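Local coordinates for protein endoglucanase A (Clostridium longisporum, PDB 6Q1I) that hydrolyses internal beta-1,4-glucosidic linkages in cellulose, lichenan and barley beta-glucan, the chain here being its family 5 catalytic domain, at residues P75-E80 against N113-G118; G28-A33 against S46-W51. All blocks are in the same frame, centred on the assembly; numbering follows the deposited sequence.

Interaction 1 of 2, residues P75-E80 against N113-G118; sequences PTTWGE and NTHHEG
Pro75-Glu80 and Asn113-Gly118 meet in a buried, hydrogen-bonded loop-to-loop contact at the C-terminal ends of neighbouring parallel strands, 71-74 and 109-113. The Glu117 carboxylate grips two consecutive amides, each through a syn lone pair: Trp78 N lies 2.7 Å from OE2, nearly straight (170°), and Gly79 N bonds OE1 at a more bent angle. OE1 also accepts from Trp120 and shares a water with Glu80 OE1. Thr76 N meets Asn113 OD1 in the plane of that side-chain carbonyl, 2.9 Å away. The Trp78 indole turns its NE1 edge to Asn113 O, 2.8 Å away in the ring plane and almost straight (179°). These are the loops after the second and third strands of an eight-stranded (beta/alpha) barrel, on the catalytic side: the His115 side chain comes within about 4 Å of that of Gln284, which replaces the probable nucleophile. With its CG anti to the backbone N (chi1 -156°), His115 lays one ring face against Pro75 CB, 3.6 Å from the ring centroid. Asn113 ND2, also bonded to Glu156, donates to His115 ND1 at 3.0 Å in the ring plane, helping to set its rotation. Thr77 OG1 accepts His116 N and also bonds the backbone O of Asp32.

Interaction 2 of 2, residues G28-A33 against S46-W51; sequences GNTLDA and SFETGW
Trp51 lays its indole over Ala33, while Glu48 runs its extended side chain alongside Thr30 and Leu31; these two groups join the loop at the C-terminal end of the barrel's first strand, 23-27, to the end of helix 44-48 and the turn after it. The six-membered ring of Trp51 takes Ala33 CA over one face, 3.8 Å from its centroid and 17° off the normal, a CH-pi contact. Ala33 CB sits beneath the ring junction, 3.6 Å from Trp51 CD2, and also touches Phe47 O. At the ring edge, near its plane, stands the amide of Asn29, with CG 3.7 Å from Trp51 CE3; the two side chains cross at about a right angle, with the amide and ring planes 71° apart. Glu48 has CG anti to its backbone N (chi1 -176°), which sends the chain out beside Thr30 CG2, 3.6 Å from Glu48 CG, and Leu31 CD2. All three side chains point the same way; OE1 of Glu48 forms a salt bridge with Arg95 and OE2 a hydrogen bond with Thr56. Between the two groups, a type I turn from Thr30 to Ala33 shapes the loop. Asp32 folds back to hold it, OD1 taking Thr30 N at 2.7 Å from above the carboxylate plane and OD2 taking Asn29 N. No direct hydrogen bond spans the segments; water does that work. One water donates to Asn29 O and Glu48 O and accepts from Trp51 N, 3.0 Å away; a second joins Asn29 ND2 to Trp51 O. The contact thus combines apolar packing with water-mediated bonding of backbone atoms and the Asn29 amide, while the buried Glu48 carboxylate is probably kept charged by Arg95.

How the interactions relate
From the N terminus, the chain leaves strand 23-27 into 28-33, and interaction 2 closes a short loop when 46-51 returns at the end of helix 44-48. Only afterwards, beyond helix 58-67 and strand 71-74, does interaction 1 begin; it closes a longer loop that contains helix 90-105 and ends after strand 109-113. The two are therefore in series, neither nested nor crossed. In space they touch through 28-33 and 75-80: Leu31 O lies 3.0 Å from Thr77 N, a probable hydrogen bond, and Asp32 CB packs on Pro75 O. Together they tie the loops following the first three barrel strands side by side.

Interaction 1 of 2, residues P75-E80 against N113-G118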
loop_
_atom_site.group_PDB
_atom_site.type_symbol
_atom_site.label_atom_id
_atom_site.label_comp_id
_atom_site.label_asym_id
_atom_site.label_seq_id
_atom_site.Cartn_x
_atom_site.Cartn_y
_atom_site.Cartn_z
ATOM N N PRO A 75 5.069 -3.676 -1.528
ATOM C CA PRO A 75 5.585 -2.912 -0.387
ATOM C C PRO A 75 7.056 -3.258 -0.195
ATOM O O PRO A 75 7.436 -4.430 -0.226
ATOM C CB PRO A 75 4.700 -3.373 0.773
ATOM C CG PRO A 75 4.281 -4.770 0.387
ATOM C CD PRO A 75 4.108 -4.716 -1.112
ATOM N N THR A 76 7.892 -2.232 -0.054
ATOM C CA THR A 76 9.339 -2.419 -0.051
ATOM C C THR A 76 9.954 -1.574 1.051
ATOM O O THR A 76 9.718 -0.361 1.111
ATOM C CB THR A 76 9.938 -2.042 -1.412
ATOM O OG1 THR A 76 9.317 -2.822 -2.440
ATOM C CG2 THR A 76 11.428 -2.310 -1.447
ATOM N N THR A 77 10.725 -2.215 1.931
ATOM C CA THR A 77 11.435 -1.533 3.015
ATOM C C THR A 77 12.890 -1.364 2.602
ATOM O O THR A 77 13.564 -2.348 2.269
ATOM C CB THR A 77 11.286 -2.306 4.325
ATOM O OG1 THR A 77 9.899 -2.294 4.696
ATOM C CG2 THR A 77 12.134 -1.688 5.443
ATOM N N TRP A 78 13.361 -0.113 2.572
ATOM C CA TRP A 78 14.631 0.227 1.943
ATOM C C TRP A 78 15.749 0.576 2.916
ATOM O O TRP A 78 16.923 0.433 2.560
ATOM C CB TRP A 78 14.461 1.422 0.991
ATOM C CG TRP A 78 13.461 1.251 -0.107
ATOM C CD1 TRP A 78 12.129 1.511 -0.026
ATOM C CD2 TRP A 78 13.700 0.823 -1.458
ATOM N NE1 TRP A 78 11.525 1.271 -1.228
ATOM C CE2 TRP A 78 12.462 0.832 -2.123
ATOM C CE3 TRP A 78 14.834 0.413 -2.161
ATOM C CZ2 TRP A 78 12.328 0.464 -3.458
ATOM C CZ3 TRP A 78 14.697 0.057 -3.486
ATOM C CH2 TRP A 78 13.459 0.077 -4.120
ATOM N N GLY A 79 15.425 1.060 4.116
ATOM C CA GLY A 79 16.447 1.673 4.954
ATOM C C GLY A 79 17.609 0.753 5.291
ATOM O O GLY A 79 18.758 1.195 5.366
ATOM N N GLU A 80 17.325 -0.533 5.527
ATOM C CA GLU A 80 18.352 -1.513 5.866
ATOM C C GLU A 80 19.305 -1.788 4.714
ATOM O O GLU A 80 20.296 -2.501 4.909
ATOM C CB GLU A 80 17.680 -2.816 6.306
ATOM C CG GLU A 80 17.061 -2.785 7.698
ATOM C CD GLU A 80 15.760 -2.001 7.800
ATOM O OE1 GLU A 80 15.053 -1.831 6.781
ATOM O OE2 GLU A 80 15.428 -1.587 8.928
ATOM N N ASN A 113 6.459 1.344 -3.233
ATOM C CA ASN A 113 6.491 2.330 -2.156
ATOM C C ASN A 113 7.820 2.291 -1.406
ATOM O O ASN A 113 8.753 1.582 -1.789
ATOM C CB ASN A 113 5.297 2.155 -1.204
ATOM C CG ASN A 113 5.449 1.005 -0.240
ATOM O OD1 ASN A 113 6.447 0.281 -0.253
ATOM N ND2 ASN A 113 4.441 0.834 0.622
ATOM N N THR A 114 7.923 3.127 -0.368
ATOM C CA THR A 114 8.724 2.818 0.809
ATOM C C THR A 114 7.754 2.362 1.897
ATOM O O THR A 114 6.610 2.829 1.960
ATOM C CB THR A 114 9.584 3.994 1.302
ATOM O OG1 THR A 114 8.775 4.977 1.956
ATOM C CG2 THR A 114 10.379 4.622 0.170
ATOM N N HIS A 115 8.216 1.460 2.769
ATOM C CA HIS A 115 7.291 0.746 3.629
ATOM C C HIS A 115 7.653 0.958 5.103
ATOM O O HIS A 115 7.309 1.999 5.666
ATOM C CB HIS A 115 7.092 -0.702 3.187
ATOM C CG HIS A 115 5.793 -1.260 3.649
ATOM N ND1 HIS A 115 4.601 -0.951 3.034
ATOM C CD2 HIS A 115 5.484 -2.056 4.700
ATOM C CE1 HIS A 115 3.618 -1.562 3.664
ATOM N NE2 HIS A 115 4.125 -2.232 4.683
ATOM N N HIS A 116 8.305 -0.005 5.759
ATOM C CA HIS A 116 8.550 0.092 7.205
ATOM C C HIS A 116 9.806 0.922 7.488
ATOM O O HIS A 116 10.862 0.408 7.867
ATOM C CB HIS A 116 8.692 -1.285 7.838
ATOM C CG HIS A 116 7.450 -2.113 7.829
ATOM N ND1 HIS A 116 6.225 -1.620 8.216
ATOM C CD2 HIS A 116 7.257 -3.421 7.532
ATOM C CE1 HIS A 116 5.329 -2.588 8.150
ATOM N NE2 HIS A 116 5.928 -3.690 7.729
ATOM N N GLU A 117 9.667 2.240 7.320
ATOM C CA GLU A 117 10.772 3.173 7.516
ATOM C C GLU A 117 10.643 3.994 8.799
ATOM O O GLU A 117 11.439 4.908 9.016
ATOM C CB GLU A 117 10.939 4.120 6.320
ATOM C CG GLU A 117 10.830 3.493 4.930
ATOM C CD GLU A 117 11.934 2.533 4.528
ATOM O OE1 GLU A 117 12.971 2.412 5.223
ATOM O OE2 GLU A 117 11.736 1.900 3.466
ATOM N N GLY A 118 9.670 3.687 9.655
ATOM C CA GLY A 118 9.306 4.554 10.763
ATOM C C GLY A 118 10.314 4.634 11.898
ATOM O O GLY A 118 10.166 5.508 12.763
HETATM O O HOH W 1 14.173 0.806 7.170
#

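Interaction 2 of 2, residues G28-A33 against S46-W51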
loop_
_atom_site.group_PDB
_atom_site.type_symbol
_atom_site.label_atom_id
_atom_site.label_comp_id
_atom_site.label_asym_id
_atom_site.label_seq_id
_atom_site.Cartn_x
_atom_site.Cartn_y
_atom_site.Cartn_z
ATOM N N GLY A 28 2.628 -8.944 0.485
ATOM C CA GLY A 28 2.934 -8.513 1.839
ATOM C C GLY A 28 3.963 -9.377 2.559
ATOM O O GLY A 28 4.130 -10.566 2.277
ATOM N N ASN A 29 4.627 -8.773 3.554
ATOM C CA ASN A 29 5.613 -9.467 4.392
ATOM C C ASN A 29 6.713 -10.118 3.552
ATOM O O ASN A 29 7.169 -11.224 3.853
ATOM C CB ASN A 29 4.960 -10.489 5.331
ATOM C CG ASN A 29 4.288 -9.849 6.538
ATOM O OD1 ASN A 29 4.037 -8.644 6.575
ATOM N ND2 ASN A 29 3.964 -10.673 7.533
ATOM N N THR A 30 7.167 -9.406 2.518
ATOM C CA THR A 30 8.126 -9.903 1.533
ATOM C C THR A 30 9.261 -8.895 1.374
ATOM O O THR A 30 10.150 -8.866 2.225
ATOM C CB THR A 30 7.366 -10.255 0.250
ATOM O OG1 THR A 30 6.293 -11.143 0.595
ATOM C CG2 THR A 30 8.241 -10.966 -0.753
ATOM N N LEU A 31 9.262 -8.054 0.333
ATOM C CA LEU A 31 10.312 -7.040 0.213
ATOM C C LEU A 31 10.164 -5.936 1.252
ATOM O O LEU A 31 11.070 -5.099 1.386
ATOM C CB LEU A 31 10.357 -6.459 -1.198
ATOM C CG LEU A 31 10.546 -7.523 -2.286
ATOM C CD1 LEU A 31 10.495 -6.881 -3.653
ATOM C CD2 LEU A 31 11.835 -8.306 -2.115
ATOM N N ASP A 32 9.054 -5.945 1.990
ATOM C CA ASP A 32 8.793 -5.045 3.099
ATOM C C ASP A 32 9.216 -5.611 4.443
ATOM O O ASP A 32 9.270 -4.856 5.419
ATOM C CB ASP A 32 7.292 -4.713 3.179
ATOM C CG ASP A 32 6.394 -5.943 3.110
ATOM O OD1 ASP A 32 6.576 -6.777 2.205
ATOM O OD2 ASP A 32 5.470 -6.050 3.944
ATOM N N ALA A 33 9.488 -6.912 4.528
ATOM C CA ALA A 33 9.889 -7.498 5.802
ATOM C C ALA A 33 11.088 -6.742 6.357
ATOM O O ALA A 33 12.112 -6.595 5.681
ATOM C CB ALA A 33 10.217 -8.984 5.618
ATOM N N SER A 46 17.781 -12.950 2.006
ATOM C CA SER A 46 17.724 -13.017 3.462
ATOM C C SER A 46 16.652 -12.095 4.021
ATOM O O SER A 46 16.060 -12.386 5.065
ATOM C CB SER A 46 19.077 -12.623 4.048
ATOM O OG SER A 46 20.103 -13.450 3.542
ATOM N N PHE A 47 16.417 -10.963 3.364
ATOM C CA PHE A 47 15.355 -10.045 3.770
ATOM C C PHE A 47 13.996 -10.532 3.272
ATOM O O PHE A 47 13.038 -10.626 4.046
ATOM C CB PHE A 47 15.651 -8.660 3.197
ATOM C CG PHE A 47 16.904 -8.020 3.740
ATOM C CD1 PHE A 47 16.830 -7.107 4.785
ATOM C CD2 PHE A 47 18.146 -8.305 3.192
ATOM C CE1 PHE A 47 17.971 -6.502 5.276
ATOM C CE2 PHE A 47 19.286 -7.698 3.676
ATOM C CZ PHE A 47 19.196 -6.795 4.724
ATOM N N GLU A 48 13.911 -10.847 1.975
ATOM C CA GLU A 48 12.657 -11.250 1.345
ATOM C C GLU A 48 12.002 -12.411 2.078
ATOM O O GLU A 48 10.771 -12.455 2.210
ATOM C CB GLU A 48 12.936 -11.625 -0.117
ATOM C CG GLU A 48 11.692 -11.978 -0.914
ATOM C CD GLU A 48 11.965 -12.158 -2.390
ATOM O OE1 GLU A 48 13.101 -11.876 -2.828
ATOM O OE2 GLU A 48 11.043 -12.588 -3.116
ATOM N N THR A 49 12.808 -13.372 2.549
ATOM C CA THR A 49 12.315 -14.553 3.252
ATOM C C THR A 49 12.388 -14.415 4.771
ATOM O O THR A 49 12.078 -15.370 5.485
ATOM C CB THR A 49 13.085 -15.808 2.821
ATOM O OG1 THR A 49 14.450 -15.715 3.246
ATOM C CG2 THR A 49 13.029 -16.006 1.310
ATOM N N GLY A 50 12.762 -13.240 5.279
ATOM C CA GLY A 50 13.055 -13.086 6.693
ATOM C C GLY A 50 11.858 -13.167 7.614
ATOM O O GLY A 50 12.037 -13.363 8.824
ATOM N N TRP A 51 10.648 -12.966 7.084
ATOM C CA TRP A 51 9.418 -13.123 7.856
ATOM C C TRP A 51 8.660 -14.387 7.460
ATOM O O TRP A 51 7.445 -14.485 7.676
ATOM C CB TRP A 51 8.549 -11.866 7.776
ATOM C CG TRP A 51 9.016 -10.750 8.675
ATOM C CD1 TRP A 51 10.037 -10.790 9.580
ATOM C CD2 TRP A 51 8.465 -9.433 8.757
ATOM N NE1 TRP A 51 10.156 -9.580 10.218
ATOM C CE2 TRP A 51 9.200 -8.730 9.733
ATOM C CE3 TRP A 51 7.421 -8.776 8.095
ATOM C CZ2 TRP A 51 8.921 -7.404 10.064
ATOM C CZ3 TRP A 51 7.149 -7.471 8.425
ATOM C CH2 TRP A 51 7.896 -6.798 9.398
HETATM O O HOH W 2 9.269 -13.070 4.446
HETATM O O HOH W 3 4.901 -13.402 7.301
#